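Local coordinates for polyphenol oxidase, chloroplastic (Malus domestica, PDB 6ELV), which catalyses the oxidation of mono- and o-diphenols to o-diquinones and is represented here by its recombinantly expressed C-terminal domain, at residues T15-P18 with K24-T27; L49-I54 with V62-Y67; G85-V90 with M100-R105. All blocks are in the same frame, centred on the assembly; numbering follows the deposited sequence. Where two conformers were deposited one is given.

Overall arrangement
Following the chain from the N terminus, interaction 1 closes the short excursion in which the chain leaves strand 11-12, adds strand 19-20 to the sheet of strands 135-142, 48-57 and 99-107, and returns as strand 25-30 of the other sheet. Interaction 2 closes the connection between strands 48-57 and 62-70, and interaction 3 that between strands 82-89 and 99-107; each pair spans both sheets. The three follow in series, none nesting in or crossing another. Interactions 2 and 3 touch, their centres about 6 Å apart, because their strands are neighbours within both sheets, and they pack the two sheets face to face. Interaction 1 lies apart and sets a loop phenylalanine against strand 25-30.

Interaction 1. Residues T15-P18 with K24-T27; sequences TEFP and KIST
Phe-17 reaches from the loop that follows strand 11-12 to Ile-25 and Thr-27 at the start of strand 25-30. Ahead of it the chain makes a short 3-10 turn, where Glu-16 OE1 bonds back to the backbone N of Ala-13. At Phe-17 itself CG, anti to the carbonyl carbon (chi1 -67°), brings the end of the ring nearer to both strand residues, which it meets from the opposite direction. Its CZ lies 3.9 Å from Ile-25 CD1, which comes in obliquely to the ring. Thr-27 meets the neighbouring corner: its OG1 sits in the ring plane at the edge, 3.8 Å from Phe-17 CE1, while its CG2 methyl is 4.0 Å from Phe-17 CZ. The ring lies at the border of the two sheets of the beta-sandwich, packed also on Val-12 of one and on Ile-136 and Ile-139 of strand 135-142 in the other. A cis peptide bond then leads into Pro-18, which rests on Lys-135. The hydroxyl of Thr-27 is hydrogen-bonded to the backbone O of Val-12, so its approach to the C-H edge of Phe-17 strands no polar group, and the contact is essentially apolar.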
# COMPACT_ATOMS: atom_id res chain seq x y z
N THR A 15 6.82 -2.32 -11.46
CA THR A 15 7.81 -3.35 -11.74
C THR A 15 9.10 -3.16 -10.96
O THR A 15 10.02 -3.96 -11.12
CB THR A 15 8.12 -3.36 -13.23
OG1 THR A 15 8.53 -2.05 -13.63
CG2 THR A 15 6.88 -3.77 -14.03
N GLU A 16 9.20 -2.13 -10.13
CA GLU A 16 10.37 -2.01 -9.27
C GLU A 16 10.27 -2.85 -8.01
O GLU A 16 11.27 -2.98 -7.32
CB GLU A 16 10.69 -0.55 -8.93
CG GLU A 16 11.35 0.24 -10.06
CD GLU A 16 11.64 1.68 -9.66
OE1 GLU A 16 10.98 2.59 -10.21
OE2 GLU A 16 12.52 1.90 -8.80
N PHE A 17 9.10 -3.42 -7.71
CA PHE A 17 8.93 -4.34 -6.58
C PHE A 17 9.36 -5.73 -7.03
O PHE A 17 9.16 -6.07 -8.18
CB PHE A 17 7.47 -4.37 -6.11
CG PHE A 17 7.01 -3.08 -5.50
CD1 PHE A 17 6.52 -2.06 -6.30
CD2 PHE A 17 7.05 -2.89 -4.14
CE1 PHE A 17 6.11 -0.87 -5.75
CE2 PHE A 17 6.63 -1.69 -3.58
CZ PHE A 17 6.17 -0.68 -4.39
N PRO A 18 9.92 -6.56 -6.12
CA PRO A 18 10.18 -6.29 -4.70
C PRO A 18 11.22 -5.21 -4.46
O PRO A 18 12.16 -5.05 -5.24
CB PRO A 18 10.71 -7.63 -4.17
CG PRO A 18 10.19 -8.64 -5.12
CD PRO A 18 10.22 -7.96 -6.46
N LYS A 24 10.80 6.62 2.39
CA LYS A 24 9.44 6.81 1.89
C LYS A 24 9.43 6.72 0.37
O LYS A 24 10.25 7.34 -0.31
CB LYS A 24 8.90 8.16 2.35
CG LYS A 24 7.51 8.47 1.87
CD LYS A 24 6.91 9.64 2.64
CE LYS A 24 7.31 10.98 2.09
NZ LYS A 24 6.31 12.01 2.53
N ILE A 25 8.48 5.93 -0.16
CA ILE A 25 8.32 5.79 -1.60
C ILE A 25 6.84 5.90 -1.94
O ILE A 25 5.96 5.68 -1.11
CB ILE A 25 8.85 4.45 -2.13
CG1 ILE A 25 8.06 3.29 -1.52
CG2 ILE A 25 10.34 4.33 -1.88
CD1 ILE A 25 7.98 2.09 -2.37
N SER A 26 6.58 6.23 -3.19
CA SER A 26 5.22 6.21 -3.69
C SER A 26 5.19 5.48 -5.03
O SER A 26 6.20 5.36 -5.72
CB SER A 26 4.62 7.61 -3.80
OG SER A 26 5.28 8.37 -4.80
N THR A 27 4.01 4.98 -5.36
CA THR A 27 3.84 4.19 -6.57
C THR A 27 2.40 4.31 -7.05
O THR A 27 1.47 4.42 -6.25
CB THR A 27 4.25 2.73 -6.29
OG1 THR A 27 4.36 2.00 -7.50
CG2 THR A 27 3.31 2.03 -5.31

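Interaction 2. Residues L49-I54 with V62-Y67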
# COMPACT_ATOMS: atom_id res chain seq x y z
N LEU A 49 -6.74 -2.67 -0.87
CA LEU A 49 -5.33 -2.52 -1.18
C LEU A 49 -4.57 -3.68 -0.54
O LEU A 49 -4.70 -3.92 0.67
CB LEU A 49 -4.83 -1.20 -0.61
CG LEU A 49 -3.36 -0.85 -0.79
CD1 LEU A 49 -3.01 -0.76 -2.27
CD2 LEU A 49 -3.06 0.45 -0.09
N VAL A 50 -3.78 -4.40 -1.33
CA VAL A 50 -3.06 -5.59 -0.89
C VAL A 50 -1.57 -5.32 -1.05
O VAL A 50 -1.09 -5.08 -2.16
CB VAL A 50 -3.47 -6.83 -1.68
CG1 VAL A 50 -2.78 -8.08 -1.12
CG2 VAL A 50 -4.98 -7.00 -1.66
N ILE A 51 -0.85 -5.35 0.06
CA ILE A 51 0.60 -5.25 0.06
C ILE A 51 1.12 -6.64 0.34
O ILE A 51 0.91 -7.17 1.43
CB ILE A 51 1.07 -4.23 1.10
CG1 ILE A 51 0.40 -2.91 0.76
CG2 ILE A 51 2.58 -4.10 1.08
CD1 ILE A 51 0.56 -1.90 1.78
N GLU A 52 1.76 -7.24 -0.66
CA GLU A 52 2.14 -8.64 -0.63
C GLU A 52 3.62 -8.82 -0.37
O GLU A 52 4.43 -7.92 -0.60
CB GLU A 52 1.80 -9.31 -1.97
N GLY A 53 3.97 -10.02 0.10
CA GLY A 53 5.37 -10.38 0.21
C GLY A 53 6.14 -9.50 1.17
O GLY A 53 7.31 -9.19 0.92
N ILE A 54 5.51 -9.09 2.27
CA ILE A 54 6.17 -8.32 3.31
C ILE A 54 7.10 -9.26 4.07
O ILE A 54 6.63 -10.23 4.68
CB ILE A 54 5.14 -7.69 4.25
CG1 ILE A 54 4.17 -6.78 3.49
CG2 ILE A 54 5.82 -6.95 5.40
CD1 ILE A 54 3.01 -6.32 4.34
N VAL A 62 9.18 -3.99 13.24
CA VAL A 62 8.90 -3.37 11.96
C VAL A 62 7.64 -2.55 12.06
O VAL A 62 6.63 -3.00 12.61
CB VAL A 62 8.80 -4.41 10.83
CG1 VAL A 62 8.29 -3.76 9.53
CG2 VAL A 62 10.14 -5.07 10.61
N LYS A 63 7.69 -1.34 11.51
CA LYS A 63 6.49 -0.55 11.31
C LYS A 63 6.64 0.28 10.05
O LYS A 63 7.67 0.92 9.85
CB LYS A 63 6.25 0.40 12.48
CG LYS A 63 4.99 1.24 12.31
CD LYS A 63 4.61 1.89 13.62
CE LYS A 63 3.16 2.27 13.67
NZ LYS A 63 2.94 3.53 12.96
N PHE A 64 5.61 0.26 9.22
CA PHE A 64 5.49 1.22 8.13
C PHE A 64 4.03 1.63 8.00
O PHE A 64 3.12 0.85 8.29
CB PHE A 64 6.09 0.72 6.80
CG PHE A 64 5.38 -0.46 6.17
CD1 PHE A 64 4.27 -0.28 5.35
CD2 PHE A 64 5.89 -1.74 6.32
CE1 PHE A 64 3.65 -1.35 4.73
CE2 PHE A 64 5.28 -2.83 5.71
CZ PHE A 64 4.16 -2.64 4.92
N ASP A 65 3.83 2.87 7.57
CA ASP A 65 2.51 3.45 7.41
C ASP A 65 2.19 3.58 5.93
O ASP A 65 3.08 3.74 5.09
CB ASP A 65 2.42 4.80 8.13
CG ASP A 65 2.69 4.69 9.63
OD1 ASP A 65 2.47 3.62 10.23
OD2 ASP A 65 3.11 5.71 10.21
N VAL A 66 0.90 3.51 5.61
CA VAL A 66 0.43 3.50 4.24
C VAL A 66 -0.54 4.66 4.04
O VAL A 66 -1.48 4.83 4.84
CB VAL A 66 -0.27 2.18 3.90
CG1 VAL A 66 -0.68 2.15 2.43
CG2 VAL A 66 0.62 0.99 4.25
N TYR A 67 -0.31 5.44 2.99
CA TYR A 67 -1.15 6.57 2.62
C TYR A 67 -1.58 6.44 1.17
O TYR A 67 -0.91 5.78 0.36
CB TYR A 67 -0.42 7.91 2.82
CG TYR A 67 -0.09 8.22 4.25
CD1 TYR A 67 0.95 7.57 4.91
CD2 TYR A 67 -0.80 9.18 4.95
CE1 TYR A 67 1.25 7.86 6.22
CE2 TYR A 67 -0.50 9.48 6.27
CZ TYR A 67 0.52 8.80 6.90
OH TYR A 67 0.82 9.09 8.21
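Asp-65 OD1 is gripped twice: Lys-63 NZ donates to its syn lone pair at 2.8 Å in a salt bridge along the same strand, and Ser-86 OG, in one of its two conformers, bonds it from the neighbouring strand. This polar pair lies on one side of strand 62-67; Phe-64 and Val-66 point the other way, into a buried apolar layer beneath strand 49-54. Val-66 splits its methyls between two partners. CG1, anti to the backbone N (chi1 -176°), lies 3.9 Å from Leu-49 CD2, the two side chains crossing at a slant, while CG2 meets Ile-51 CD1 tip to tip at 3.8 Å. Two residues earlier, on the same face of the strand, the Phe-64 ring is met at its edge. Ile-54 CD1 lies in the ring plane 3.9 Å from Phe-64 CZ, Ile-54 CG2 is 4.2 Å from Phe-64 CE2, and Ile-51 CD1 stands near the ring plane, 4.3 Å from Phe-64 CE1. The ring of Phe-64 also meets that of Phe-87, with planes at about 25°, and Ile-136 and Leu-21 pack on it. Gly-53, with positive phi, and Ile-54 together face Thr-102, forming a G1 beta bulge in the strand just where Ile-54 turns inward. The two strand axes pass 10.8 Å apart at 146°, too far for backbone pairing, and the gap is filled by aliphatic and aromatic side chains meeting end to end and at ring edges, as in the core of a two-sheet beta-sandwich.

Interaction 3. Residues G85-V90 with M100-R105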
# COMPACT_ATOMS: atom_id res chain seq x y z
N GLY A 85 -3.60 2.92 6.71
CA GLY A 85 -3.33 1.85 7.65
C GLY A 85 -1.84 1.69 7.84
O GLY A 85 -1.04 2.41 7.27
N SER A 86 -1.48 0.71 8.67
CA SER A 86 -0.09 0.48 9.03
C SER A 86 0.16 -1.01 9.14
O SER A 86 -0.74 -1.78 9.49
CB SER A 86 0.27 1.06 10.40
OG SER A 86 0.04 2.44 10.46
N PHE A 87 1.40 -1.40 8.87
CA PHE A 87 1.89 -2.73 9.18
C PHE A 87 2.82 -2.63 10.38
O PHE A 87 3.74 -1.81 10.38
CB PHE A 87 2.69 -3.33 8.02
CG PHE A 87 3.24 -4.67 8.36
CD1 PHE A 87 2.41 -5.77 8.35
CD2 PHE A 87 4.54 -4.81 8.81
CE1 PHE A 87 2.88 -7.00 8.71
CE2 PHE A 87 5.02 -6.04 9.19
CZ PHE A 87 4.19 -7.14 9.14
N VAL A 88 2.61 -3.49 11.38
CA VAL A 88 3.43 -3.53 12.58
C VAL A 88 3.76 -4.98 12.90
O VAL A 88 2.87 -5.85 12.88
CB VAL A 88 2.70 -2.91 13.79
CG1 VAL A 88 3.51 -3.09 15.06
CG2 VAL A 88 2.40 -1.46 13.55
N SER A 89 5.02 -5.24 13.24
CA SER A 89 5.42 -6.50 13.84
C SER A 89 6.22 -6.22 15.11
O SER A 89 7.12 -5.38 15.10
CB SER A 89 6.26 -7.32 12.87
OG SER A 89 6.60 -8.57 13.45
N VAL A 90 5.90 -6.93 16.18
CA VAL A 90 6.66 -6.84 17.43
C VAL A 90 7.74 -7.92 17.39
O VAL A 90 7.50 -9.03 16.89
CB VAL A 90 5.75 -6.90 18.68
CG1 VAL A 90 5.16 -8.24 18.84
CG2 VAL A 90 6.48 -6.52 19.97
N MET A 100 9.61 -13.64 8.73
CA MET A 100 8.18 -13.69 8.44
C MET A 100 7.97 -13.20 7.02
O MET A 100 8.63 -12.26 6.56
CB MET A 100 7.40 -12.81 9.42
CG MET A 100 5.88 -12.76 9.23
SD MET A 100 5.04 -12.85 10.81
CE MET A 100 6.19 -11.83 11.76
N ASN A 101 7.04 -13.84 6.32
CA ASN A 101 6.59 -13.43 5.00
C ASN A 101 5.08 -13.32 5.09
O ASN A 101 4.40 -14.33 5.31
CB ASN A 101 7.02 -14.43 3.94
CG ASN A 101 6.76 -13.92 2.54
OD1 ASN A 101 5.69 -13.42 2.24
ND2 ASN A 101 7.77 -14.01 1.68
N THR A 102 4.56 -12.11 4.95
CA THR A 102 3.17 -11.85 5.28
C THR A 102 2.58 -10.83 4.30
O THR A 102 3.16 -10.52 3.26
CB THR A 102 3.06 -11.50 6.77
OG1 THR A 102 1.68 -11.50 7.14
CG2 THR A 102 3.70 -10.15 7.09
N ILE A 103 1.41 -10.31 4.66
CA ILE A 103 0.58 -9.52 3.76
C ILE A 103 -0.15 -8.50 4.61
O ILE A 103 -0.36 -8.70 5.81
CB ILE A 103 -0.40 -10.46 3.03
CG1 ILE A 103 -1.20 -9.78 1.92
CG2 ILE A 103 -1.34 -11.11 4.03
CD1 ILE A 103 -1.70 -10.77 0.92
N LEU A 104 -0.51 -7.38 3.99
CA LEU A 104 -1.36 -6.38 4.64
C LEU A 104 -2.48 -6.03 3.67
O LEU A 104 -2.21 -5.73 2.51
CB LEU A 104 -0.57 -5.12 4.99
CG LEU A 104 -1.36 -4.00 5.69
CD1 LEU A 104 -1.78 -4.40 7.09
CD2 LEU A 104 -0.59 -2.70 5.69
N ARG A 105 -3.71 -6.04 4.16
CA ARG A 105 -4.88 -5.67 3.36
C ARG A 105 -5.60 -4.51 4.03
O ARG A 105 -5.92 -4.59 5.22
CB ARG A 105 -5.84 -6.85 3.19
CG ARG A 105 -5.23 -8.02 2.46
CD ARG A 105 -6.27 -9.08 2.14
NE ARG A 105 -5.69 -10.26 1.50
CZ ARG A 105 -5.11 -11.27 2.15
NH1 ARG A 105 -5.02 -11.24 3.47
NH2 ARG A 105 -4.61 -12.30 1.49
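Thr-102 lays its CG2 methyl against the CE1-CZ side of the Phe-87 ring, 3.6 Å from Phe-87 CE1, the two side chains arriving from opposite directions and the methyl standing oblique to the ring. The contact closes one border of the beta-sandwich: strands 82-89 and 99-107 are the outermost strands of their respective sheets, and their axes come within 8.1 Å of each other at 155°. Phe-87 holds its CG anti to the backbone N (chi1 177°), which sends the ring inward from the strand toward Thr-102, where it also leans on Val-62. At its root, Phe-87 CB is 4.1 Å from Leu-104 CD2. The branched end of Leu-104 lies over the backbone there, both methyls resting near the carbonyl of Ser-86, with Leu-104 CD1 3.7 Å from Ser-86 O. The same CD2 methyl also packs on Val-66, so Leu-104 touches two strands of the opposite sheet. In the backbone each strand is paired inside its own sheet, Phe-87 with Phe-64 and Thr-102 with Ile-54, and between these two strands the contact is made by side chains, with Leu-104 also resting on main chain. Toward the loop between the strands, Met-100 is bent at chi2 and chi3, also touching Phe-56 and His-92, and this bend brings its terminal CE methyl 3.7 Å from Ser-89 OG.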